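Local coordinates for protein (S)-2-haloacid dehalogenase 4A (Burkholderia cepacia, PDB 2NO4) that catalyses the hydrolytic dehalogenation of short-chain (S)-2-haloalkanoic acids to the corresponding (R)-2-hydroxyalkanoic acids, with inversion of configuration, at residues M48-R53 with Q72-A77; E76-A81 with G92-L97; A120-A125 with P230-N235. One frame throughout, in Å; residues are numbered along the deposited sequence.

Overall arrangement
Two of the three contacts belong to one helical bundle and the third to the opposite side of the chain's centre. Interactions 1 and 2 have centres about 8 Å apart and share Glu76 and Ala77 of helix 70-84, which packs on helix 43-63 in the first and on helix 90-102 in the second; a salt bridge from Asp75 to Lys94 also joins them. Interaction 3 comes last along the chain, its centre about 34 Å from that of interaction 1 and about 39 Å from that of interaction 2, where the C-terminal segment meets the Rossmann-like parallel sheet. The bundle thus matches the helical cap of HAD dehalogenases, and substrate-binding Arg51 rides on its helix 43-63.

Interaction 1 of 3, residues M48-R53 with Q72-A77; sequences MLWRQR and QLTDEA. With SO4 (sulfate ion), chain K.
With chi1 at -176°, Trp50 carries its indole away from its own backbone N and past Ala77 to the first turns of the facing helix, where NE1 meets Thr74 O. The two segments belong to the helical cap of this HAD-fold dehalogenase: helices 43-63 and 70-84 run roughly antiparallel, and the axes of segments 48-53 and 72-77 approach to 8.7 Å at an angle of 138°. The small Ala77 sits where the backbones come closest, its CA 5.3 Å from the CA of Trp50.

The indole N-H is donated to Thr74 O over 2.9 Å, but the bond is bent, with an N-H...O angle of 137°, and the oxygen lies tilted from the ring plane. Thr74 CG2 packs beside the same nitrogen and against CZ2, while its hydroxyl pairs with Phe70 O. Ala77 CB lies in the ring plane at the edge of the indole, 3.7 Å from CD1. It also abuts Arg53 CB at 3.8 Å; beyond that the arginine chain bends away, and its NE forms a salt bridge with Glu212 of the second subunit. Arg51, a binding residue for the haloacid, leaves the same helix in another direction.

At the outer side of helix 70-84, Gln72 NE2 donates to Glu76 OE2 and also, nearly straight, to O1 of a sulfate, 2.9 Å away.

Interaction 2 of 3, residues E76-A81 with G92-L97; sequences EALTFA and GLKDRL
Leu78 and Leu97 cross at about a right angle, and the two methyls of Leu78 meet different parts of the partner. CD2 lies 3.7 Å from Leu97 CB, and CD1 meets Leu97 CD1 at the same separation. The first of these methyls also rests near Lys94, 3.8 Å from its backbone O and 3.9 Å from its CG, thereby bridging successive turns of the facing helix.

Lys94 approaches Thr79 obliquely. Its CG stands anti to the backbone N (chi1 -170°) and the chain beyond is extended, which carries the ammonium across the gap although the CA atoms of Thr79 and Lys94 are 7.1 Å apart. This is a helical-hairpin contact in the cap: helices 70-84 and 90-102, consecutive in the chain, run roughly antiparallel, and the axes of segments 76-81 and 92-97 approach to 10.6 Å with 142° between their directions.

NZ donates to Thr79 OG1 over 2.7 Å, and the same hydroxyl is hydrogen-bonded to Asp75 O one turn back. The ammonium also makes a salt bridge to Asp75 OD1, so residues on adjacent turns of one helix hold a single lysine. On the apolar side of the contact, Leu78 reaches Trp50 of helix 43-63 as well.

Interaction 3 of 3, residues A120-A125 with P230-N235; sequences AGYIVA and PLLAKN
The turn leading from helix 110-119 into strand 123-128 meets the C-terminal tail through Tyr122, whose hydroxyl donates to Leu232 O. The O...O separation is 2.6 Å, and the donor lies in the carbonyl plane on a lone pair, with a C=O...O angle of 135°. That oxygen in turn sits at the edge of the phenol, near the ring plane. Tyr122 CG is anti to its carbonyl carbon (chi1 -69°), and from there the ring reaches across to the tail.

Leu232 adds apolar contact from its base: its CB is 4.1 Å from Tyr122 CE1. Before the tyrosine, helix 110-119 closes with a Schellman motif in which Gly121 has positive phi; strand 123-128 then pairs with strand 16-19 within the parallel sheet of the Rossmann-like HAD core. The bond to Leu232 O therefore ties the end of helix 228-232 to the entry of a sheet strand.

Lys234 crosses Tyr122 obliquely. Its CE is 3.4 Å from Tyr122 OH and 3.7 Å from CZ, while CD passes Ala120 O at 4.2 Å. The extended lysine chain ends in a hydrogen bond from NZ to Leu14 O, just ahead of strand 16-19.

Interaction 1 of 3, residues M48-R53 with Q72-A77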
loop_
_atom_site.group_PDB
_atom_site.type_symbol
_atom_site.label_atom_id
_atom_site.label_comp_id
_atom_site.label_asym_id
_atom_site.label_seq_id
_atom_site.Cartn_x
_atom_site.Cartn_y
_atom_site.Cartn_z
ATOM N N MET B 48 -13.150 0.282 -4.470
ATOM C CA MET B 48 -11.869 0.955 -4.265
ATOM C C MET B 48 -11.143 0.483 -2.992
ATOM O O MET B 48 -9.932 0.294 -3.002
ATOM C CB MET B 48 -12.046 2.455 -4.203
ATOM C CG MET B 48 -12.599 3.072 -5.486
ATOM S SD MET B 48 -12.885 4.880 -5.235
ATOM C CE MET B 48 -11.223 5.324 -4.723
ATOM N N LEU B 49 -11.869 0.316 -1.898
ATOM C CA LEU B 49 -11.239 -0.161 -0.646
ATOM C C LEU B 49 -10.763 -1.604 -0.759
ATOM O O LEU B 49 -9.670 -1.911 -0.270
ATOM C CB LEU B 49 -12.182 -0.030 0.551
ATOM C CG LEU B 49 -11.618 -0.402 1.934
ATOM C CD1 LEU B 49 -10.374 0.404 2.366
ATOM C CD2 LEU B 49 -12.750 -0.191 2.939
ATOM N N TRP B 50 -11.582 -2.471 -1.369
ATOM C CA TRP B 50 -11.183 -3.859 -1.598
ATOM C C TRP B 50 -9.817 -3.901 -2.318
ATOM O O TRP B 50 -8.875 -4.566 -1.876
ATOM C CB TRP B 50 -12.242 -4.565 -2.430
ATOM C CG TRP B 50 -12.033 -6.055 -2.676
ATOM C CD1 TRP B 50 -11.097 -6.878 -2.133
ATOM C CD2 TRP B 50 -12.846 -6.852 -3.519
ATOM N NE1 TRP B 50 -11.271 -8.169 -2.619
ATOM C CE2 TRP B 50 -12.369 -8.174 -3.443
ATOM C CE3 TRP B 50 -13.973 -6.571 -4.316
ATOM C CZ2 TRP B 50 -12.949 -9.222 -4.178
ATOM C CZ3 TRP B 50 -14.571 -7.637 -5.043
ATOM C CH2 TRP B 50 -14.050 -8.937 -4.946
ATOM N N ARG B 51 -9.742 -3.195 -3.444
ATOM C CA ARG B 51 -8.535 -3.144 -4.249
ATOM C C ARG B 51 -7.326 -2.582 -3.469
ATOM O O ARG B 51 -6.243 -3.160 -3.506
ATOM C CB ARG B 51 -8.815 -2.324 -5.545
ATOM C CG ARG B 51 -7.558 -1.981 -6.381
ATOM C CD ARG B 51 -6.941 -3.218 -6.978
ATOM N NE ARG B 51 -5.963 -2.900 -8.020
ATOM C CZ ARG B 51 -5.129 -3.790 -8.557
ATOM N NH1 ARG B 51 -5.142 -5.043 -8.141
ATOM N NH2 ARG B 51 -4.260 -3.415 -9.494
ATOM N N GLN B 52 -7.516 -1.465 -2.779
ATOM C CA GLN B 52 -6.457 -0.812 -2.022
ATOM C C GLN B 52 -5.897 -1.729 -0.922
ATOM O O GLN B 52 -4.668 -1.809 -0.743
ATOM C CB GLN B 52 -6.954 0.533 -1.388
ATOM C CG GLN B 52 -5.819 1.325 -0.581
ATOM C CD GLN B 52 -5.565 0.815 0.888
ATOM O OE1 GLN B 52 -6.518 0.447 1.582
ATOM N NE2 GLN B 52 -4.280 0.859 1.368
ATOM N N ARG B 53 -6.790 -2.401 -0.189
ATOM C CA ARG B 53 -6.357 -3.265 0.911
ATOM C C ARG B 53 -5.689 -4.546 0.382
ATOM O O ARG B 53 -4.737 -5.018 0.982
ATOM C CB ARG B 53 -7.512 -3.683 1.840
ATOM C CG ARG B 53 -7.789 -2.716 2.964
ATOM C CD ARG B 53 -6.499 -2.276 3.713
ATOM N NE ARG B 53 -6.792 -1.727 5.047
ATOM C CZ ARG B 53 -7.137 -0.454 5.298
ATOM N NH1 ARG B 53 -7.386 -0.077 6.533
ATOM N NH2 ARG B 53 -7.275 0.450 4.317
ATOM N N GLN B 72 -6.070 -15.526 -0.716
ATOM C CA GLN B 72 -6.331 -15.294 0.705
ATOM C C GLN B 72 -6.372 -13.792 0.985
ATOM O O GLN B 72 -7.235 -13.318 1.698
ATOM C CB GLN B 72 -5.291 -15.972 1.602
ATOM C CG GLN B 72 -5.594 -15.836 3.121
ATOM C CD GLN B 72 -4.583 -16.550 3.994
ATOM O OE1 GLN B 72 -4.095 -17.620 3.641
ATOM N NE2 GLN B 72 -4.247 -15.952 5.135
ATOM N N LEU B 73 -5.420 -13.052 0.448
ATOM C CA LEU B 73 -5.413 -11.605 0.646
ATOM C C LEU B 73 -6.635 -10.895 0.044
ATOM O O LEU B 73 -7.128 -9.909 0.620
ATOM C CB LEU B 73 -4.150 -10.973 0.034
ATOM C CG LEU B 73 -2.818 -11.552 0.527
ATOM C CD1 LEU B 73 -1.650 -10.664 0.102
ATOM C CD2 LEU B 73 -2.791 -11.928 2.033
ATOM N N THR B 74 -7.072 -11.368 -1.126
ATOM C CA THR B 74 -8.262 -10.869 -1.813
ATOM C C THR B 74 -9.494 -11.065 -0.911
ATOM O O THR B 74 -10.299 -10.163 -0.742
ATOM C CB THR B 74 -8.432 -11.531 -3.210
ATOM O OG1 THR B 74 -7.236 -11.289 -3.971
ATOM C CG2 THR B 74 -9.663 -10.952 -3.973
ATOM N N ASP B 75 -9.607 -12.259 -0.331
ATOM C CA ASP B 75 -10.664 -12.631 0.601
ATOM C C ASP B 75 -10.645 -11.736 1.865
ATOM O O ASP B 75 -11.666 -11.144 2.241
ATOM C CB ASP B 75 -10.499 -14.141 0.931
ATOM C CG ASP B 75 -11.679 -14.717 1.701
ATOM O OD1 ASP B 75 -11.798 -14.463 2.910
ATOM O OD2 ASP B 75 -12.495 -15.427 1.084
ATOM N N GLU B 76 -9.481 -11.622 2.502
ATOM C CA GLU B 76 -9.315 -10.800 3.698
ATOM C C GLU B 76 -9.658 -9.315 3.430
ATOM O O GLU B 76 -10.313 -8.678 4.236
ATOM C CB GLU B 76 -7.888 -10.926 4.238
ATOM C CG GLU B 76 -7.618 -12.334 4.805
ATOM C CD GLU B 76 -6.147 -12.582 5.127
ATOM O OE1 GLU B 76 -5.271 -11.793 4.692
ATOM O OE2 GLU B 76 -5.866 -13.621 5.793
ATOM N N ALA B 77 -9.193 -8.805 2.291
ATOM C CA ALA B 77 -9.474 -7.421 1.862
ATOM C C ALA B 77 -10.965 -7.189 1.617
ATOM O O ALA B 77 -11.501 -6.133 1.972
ATOM C CB ALA B 77 -8.614 -7.054 0.592
HETATM S S SO4 K . -1.799 -15.963 7.804
HETATM O O1 SO4 K . -2.264 -17.008 6.930
HETATM O O2 SO4 K . -1.640 -16.463 9.176
HETATM O O3 SO4 K . -0.507 -15.476 7.366
HETATM O O4 SO4 K . -2.844 -14.897 7.805
#

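Interaction 2 of 3, residues E76-A81 with G92-L97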
loop_
_atom_site.group_PDB
_atom_site.type_symbol
_atom_site.label_atom_id
_atom_site.label_comp_id
_atom_site.label_asym_id
_atom_site.label_seq_id
_atom_site.Cartn_x
_atom_site.Cartn_y
_atom_site.Cartn_z
ATOM N N GLU B 76 -9.481 -11.622 2.502
ATOM C CA GLU B 76 -9.315 -10.800 3.698
ATOM C C GLU B 76 -9.658 -9.315 3.430
ATOM O O GLU B 76 -10.313 -8.678 4.236
ATOM C CB GLU B 76 -7.888 -10.926 4.238
ATOM C CG GLU B 76 -7.618 -12.334 4.805
ATOM C CD GLU B 76 -6.147 -12.582 5.127
ATOM O OE1 GLU B 76 -5.271 -11.793 4.692
ATOM O OE2 GLU B 76 -5.866 -13.621 5.793
ATOM N N ALA B 77 -9.193 -8.805 2.291
ATOM C CA ALA B 77 -9.474 -7.421 1.862
ATOM C C ALA B 77 -10.965 -7.189 1.617
ATOM O O ALA B 77 -11.501 -6.133 1.972
ATOM C CB ALA B 77 -8.614 -7.054 0.592
ATOM N N LEU B 78 -11.646 -8.176 1.026
ATOM C CA LEU B 78 -13.064 -8.032 0.761
ATOM C C LEU B 78 -13.847 -8.058 2.068
ATOM O O LEU B 78 -14.757 -7.270 2.250
ATOM C CB LEU B 78 -13.601 -9.132 -0.143
ATOM C CG LEU B 78 -15.118 -9.138 -0.455
ATOM C CD1 LEU B 78 -15.582 -7.832 -1.104
ATOM C CD2 LEU B 78 -15.480 -10.366 -1.322
ATOM N N THR B 79 -13.504 -9.001 2.947
ATOM C CA THR B 79 -14.147 -9.132 4.257
ATOM C C THR B 79 -14.018 -7.823 5.025
ATOM O O THR B 79 -14.989 -7.329 5.591
ATOM C CB THR B 79 -13.506 -10.313 5.017
ATOM O OG1 THR B 79 -13.885 -11.516 4.336
ATOM C CG2 THR B 79 -13.986 -10.363 6.467
ATOM N N PHE B 80 -12.803 -7.270 5.032
ATOM C CA PHE B 80 -12.545 -5.976 5.643
ATOM C C PHE B 80 -13.400 -4.850 5.031
ATOM O O PHE B 80 -13.938 -4.020 5.780
ATOM C CB PHE B 80 -11.059 -5.614 5.576
ATOM C CG PHE B 80 -10.763 -4.280 6.135
ATOM C CD1 PHE B 80 -10.640 -4.100 7.518
ATOM C CD2 PHE B 80 -10.675 -3.159 5.281
ATOM C CE1 PHE B 80 -10.386 -2.817 8.054
ATOM C CE2 PHE B 80 -10.421 -1.886 5.812
ATOM C CZ PHE B 80 -10.281 -1.719 7.196
ATOM N N ALA B 81 -13.483 -4.809 3.697
ATOM C CA ALA B 81 -14.223 -3.754 2.996
ATOM C C ALA B 81 -15.731 -3.876 3.264
ATOM O O ALA B 81 -16.414 -2.874 3.511
ATOM C CB ALA B 81 -13.876 -3.711 1.443
ATOM N N GLY B 92 -23.487 -13.743 1.850
ATOM C CA GLY B 92 -23.947 -13.925 0.461
ATOM C C GLY B 92 -23.185 -13.069 -0.554
ATOM O O GLY B 92 -22.770 -13.536 -1.623
ATOM N N LEU B 93 -22.992 -11.809 -0.185
ATOM C CA LEU B 93 -22.220 -10.853 -0.961
ATOM C C LEU B 93 -20.765 -11.292 -1.150
ATOM O O LEU B 93 -20.247 -11.255 -2.278
ATOM C CB LEU B 93 -22.300 -9.487 -0.252
ATOM C CG LEU B 93 -22.744 -8.222 -0.946
ATOM C CD1 LEU B 93 -23.734 -8.418 -2.120
ATOM C CD2 LEU B 93 -23.257 -7.227 0.126
ATOM N N LYS B 94 -20.123 -11.745 -0.066
ATOM C CA LYS B 94 -18.745 -12.255 -0.140
ATOM C C LYS B 94 -18.595 -13.391 -1.165
ATOM O O LYS B 94 -17.696 -13.346 -2.018
ATOM C CB LYS B 94 -18.238 -12.692 1.230
ATOM C CG LYS B 94 -16.763 -13.004 1.268
ATOM C CD LYS B 94 -16.322 -13.259 2.698
ATOM C CE LYS B 94 -14.978 -13.933 2.683
ATOM N NZ LYS B 94 -14.417 -14.125 4.056
ATOM N N ASP B 95 -19.469 -14.390 -1.075
ATOM C CA ASP B 95 -19.476 -15.509 -2.025
ATOM C C ASP B 95 -19.625 -15.024 -3.457
ATOM O O ASP B 95 -18.871 -15.434 -4.329
ATOM C CB ASP B 95 -20.609 -16.501 -1.691
ATOM C CG ASP B 95 -20.412 -17.217 -0.338
ATOM O OD1 ASP B 95 -19.273 -17.259 0.199
ATOM O OD2 ASP B 95 -21.418 -17.755 0.207
ATOM N N ARG B 96 -20.616 -14.165 -3.702
ATOM C CA ARG B 96 -20.866 -13.579 -5.027
ATOM C C ARG B 96 -19.677 -12.795 -5.573
ATOM O O ARG B 96 -19.297 -12.921 -6.749
ATOM C CB ARG B 96 -22.075 -12.644 -4.985
ATOM C CG ARG B 96 -23.418 -13.364 -5.088
ATOM C CD ARG B 96 -24.576 -12.349 -5.173
ATOM N NE ARG B 96 -24.705 -11.840 -6.544
ATOM C CZ ARG B 96 -25.633 -12.257 -7.407
ATOM N NH1 ARG B 96 -26.542 -13.157 -7.029
ATOM N NH2 ARG B 96 -25.667 -11.762 -8.645
ATOM N N LEU B 97 -19.088 -11.976 -4.715
ATOM C CA LEU B 97 -17.976 -11.090 -5.149
ATOM C C LEU B 97 -16.662 -11.862 -5.390
ATOM O O LEU B 97 -15.947 -11.600 -6.361
ATOM C CB LEU B 97 -17.827 -9.921 -4.175
ATOM C CG LEU B 97 -18.939 -8.843 -4.226
ATOM C CD1 LEU B 97 -18.680 -7.749 -3.190
ATOM C CD2 LEU B 97 -19.028 -8.228 -5.596
#

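Interaction 3 of 3, residues A120-A125 with P230-N235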
loop_
_atom_site.group_PDB
_atom_site.type_symbol
_atom_site.label_atom_id
_atom_site.label_comp_id
_atom_site.label_asym_id
_atom_site.label_seq_id
_atom_site.Cartn_x
_atom_site.Cartn_y
_atom_site.Cartn_z
ATOM N N ALA B 120 3.644 -12.285 -34.050
ATOM C CA ALA B 120 4.914 -11.635 -34.376
ATOM C C ALA B 120 6.141 -12.398 -33.826
ATOM O O ALA B 120 7.275 -11.937 -33.969
ATOM C CB ALA B 120 4.908 -10.172 -33.920
ATOM N N GLY B 121 5.916 -13.563 -33.218
ATOM C CA GLY B 121 7.005 -14.365 -32.657
ATOM C C GLY B 121 7.592 -13.993 -31.282
ATOM O O GLY B 121 8.650 -14.502 -30.910
ATOM N N TYR B 122 6.926 -13.119 -30.521
ATOM C CA TYR B 122 7.324 -12.862 -29.128
ATOM C C TYR B 122 6.976 -14.005 -28.203
ATOM O O TYR B 122 5.993 -14.697 -28.409
ATOM C CB TYR B 122 6.610 -11.627 -28.571
ATOM C CG TYR B 122 7.043 -10.340 -29.181
ATOM C CD1 TYR B 122 6.260 -9.701 -30.160
ATOM C CD2 TYR B 122 8.246 -9.755 -28.802
ATOM C CE1 TYR B 122 6.659 -8.483 -30.695
ATOM C CE2 TYR B 122 8.670 -8.557 -29.350
ATOM C CZ TYR B 122 7.874 -7.925 -30.287
ATOM O OH TYR B 122 8.323 -6.734 -30.806
ATOM N N ILE B 123 7.766 -14.179 -27.153
ATOM C CA ILE B 123 7.293 -14.913 -25.990
ATOM C C ILE B 123 6.273 -13.982 -25.332
ATOM O O ILE B 123 6.562 -12.801 -25.103
ATOM C CB ILE B 123 8.438 -15.286 -25.010
ATOM C CG1 ILE B 123 9.539 -16.115 -25.714
ATOM C CG2 ILE B 123 7.878 -16.050 -23.768
ATOM C CD1 ILE B 123 10.927 -15.959 -25.052
ATOM N N VAL B 124 5.077 -14.503 -25.085
ATOM C CA VAL B 124 4.008 -13.762 -24.459
ATOM C C VAL B 124 3.725 -14.444 -23.130
ATOM O O VAL B 124 3.295 -15.604 -23.085
ATOM C CB VAL B 124 2.733 -13.694 -25.354
ATOM C CG1 VAL B 124 1.607 -12.872 -24.635
ATOM C CG2 VAL B 124 3.065 -13.110 -26.756
ATOM N N ALA B 125 3.999 -13.737 -22.035
ATOM C CA ALA B 125 3.866 -14.332 -20.698
ATOM C C ALA B 125 3.122 -13.368 -19.760
ATOM O O ALA B 125 3.090 -12.150 -20.000
ATOM C CB ALA B 125 5.280 -14.692 -20.128
ATOM N N PRO B 230 1.153 -1.230 -32.860
ATOM C CA PRO B 230 2.135 -0.413 -33.590
ATOM C C PRO B 230 3.476 -0.261 -32.873
ATOM O O PRO B 230 4.525 -0.070 -33.531
ATOM C CB PRO B 230 1.442 0.960 -33.719
ATOM C CG PRO B 230 0.270 0.934 -32.757
ATOM C CD PRO B 230 -0.118 -0.504 -32.628
ATOM N N LEU B 231 3.449 -0.317 -31.536
ATOM C CA LEU B 231 4.695 -0.213 -30.741
ATOM C C LEU B 231 5.609 -1.411 -30.904
ATOM O O LEU B 231 6.821 -1.287 -30.861
ATOM C CB LEU B 231 4.353 -0.000 -29.264
ATOM C CG LEU B 231 5.472 0.320 -28.291
ATOM C CD1 LEU B 231 5.958 1.721 -28.569
ATOM C CD2 LEU B 231 4.950 0.186 -26.862
ATOM N N LEU B 232 5.036 -2.581 -31.104
ATOM C CA LEU B 232 5.832 -3.817 -31.039
ATOM C C LEU B 232 5.851 -4.657 -32.312
ATOM O O LEU B 232 6.589 -5.655 -32.374
ATOM C CB LEU B 232 5.375 -4.694 -29.857
ATOM C CG LEU B 232 5.658 -4.168 -28.418
ATOM C CD1 LEU B 232 4.747 -4.832 -27.405
ATOM C CD2 LEU B 232 7.142 -4.388 -28.021
ATOM N N ALA B 233 5.040 -4.306 -33.314
ATOM C CA ALA B 233 4.964 -5.143 -34.528
ATOM C C ALA B 233 6.354 -5.242 -35.173
ATOM O O ALA B 233 7.083 -4.265 -35.210
ATOM C CB ALA B 233 3.957 -4.579 -35.499
ATOM N N LYS B 234 6.704 -6.429 -35.665
ATOM C CA LYS B 234 8.015 -6.676 -36.271
ATOM C C LYS B 234 7.970 -6.662 -37.811
ATOM O O LYS B 234 6.908 -6.856 -38.416
ATOM C CB LYS B 234 8.618 -7.990 -35.744
ATOM C CG LYS B 234 8.959 -7.945 -34.258
ATOM C CD LYS B 234 10.104 -8.859 -33.874
ATOM C CE LYS B 234 10.790 -8.350 -32.585
ATOM N NZ LYS B 234 12.058 -9.046 -32.172
ATOM N N ASN B 235 9.116 -6.399 -38.441
ATOM C CA ASN B 235 9.232 -6.513 -39.899
ATOM C C ASN B 235 8.956 -7.943 -40.382
ATOM O O ASN B 235 9.380 -8.890 -39.725
ATOM C CB ASN B 235 10.609 -6.046 -40.371
ATOM C CG ASN B 235 10.945 -4.666 -39.893
ATOM O OD1 ASN B 235 10.069 -3.867 -39.594
ATOM N ND2 ASN B 235 12.231 -4.371 -39.824
#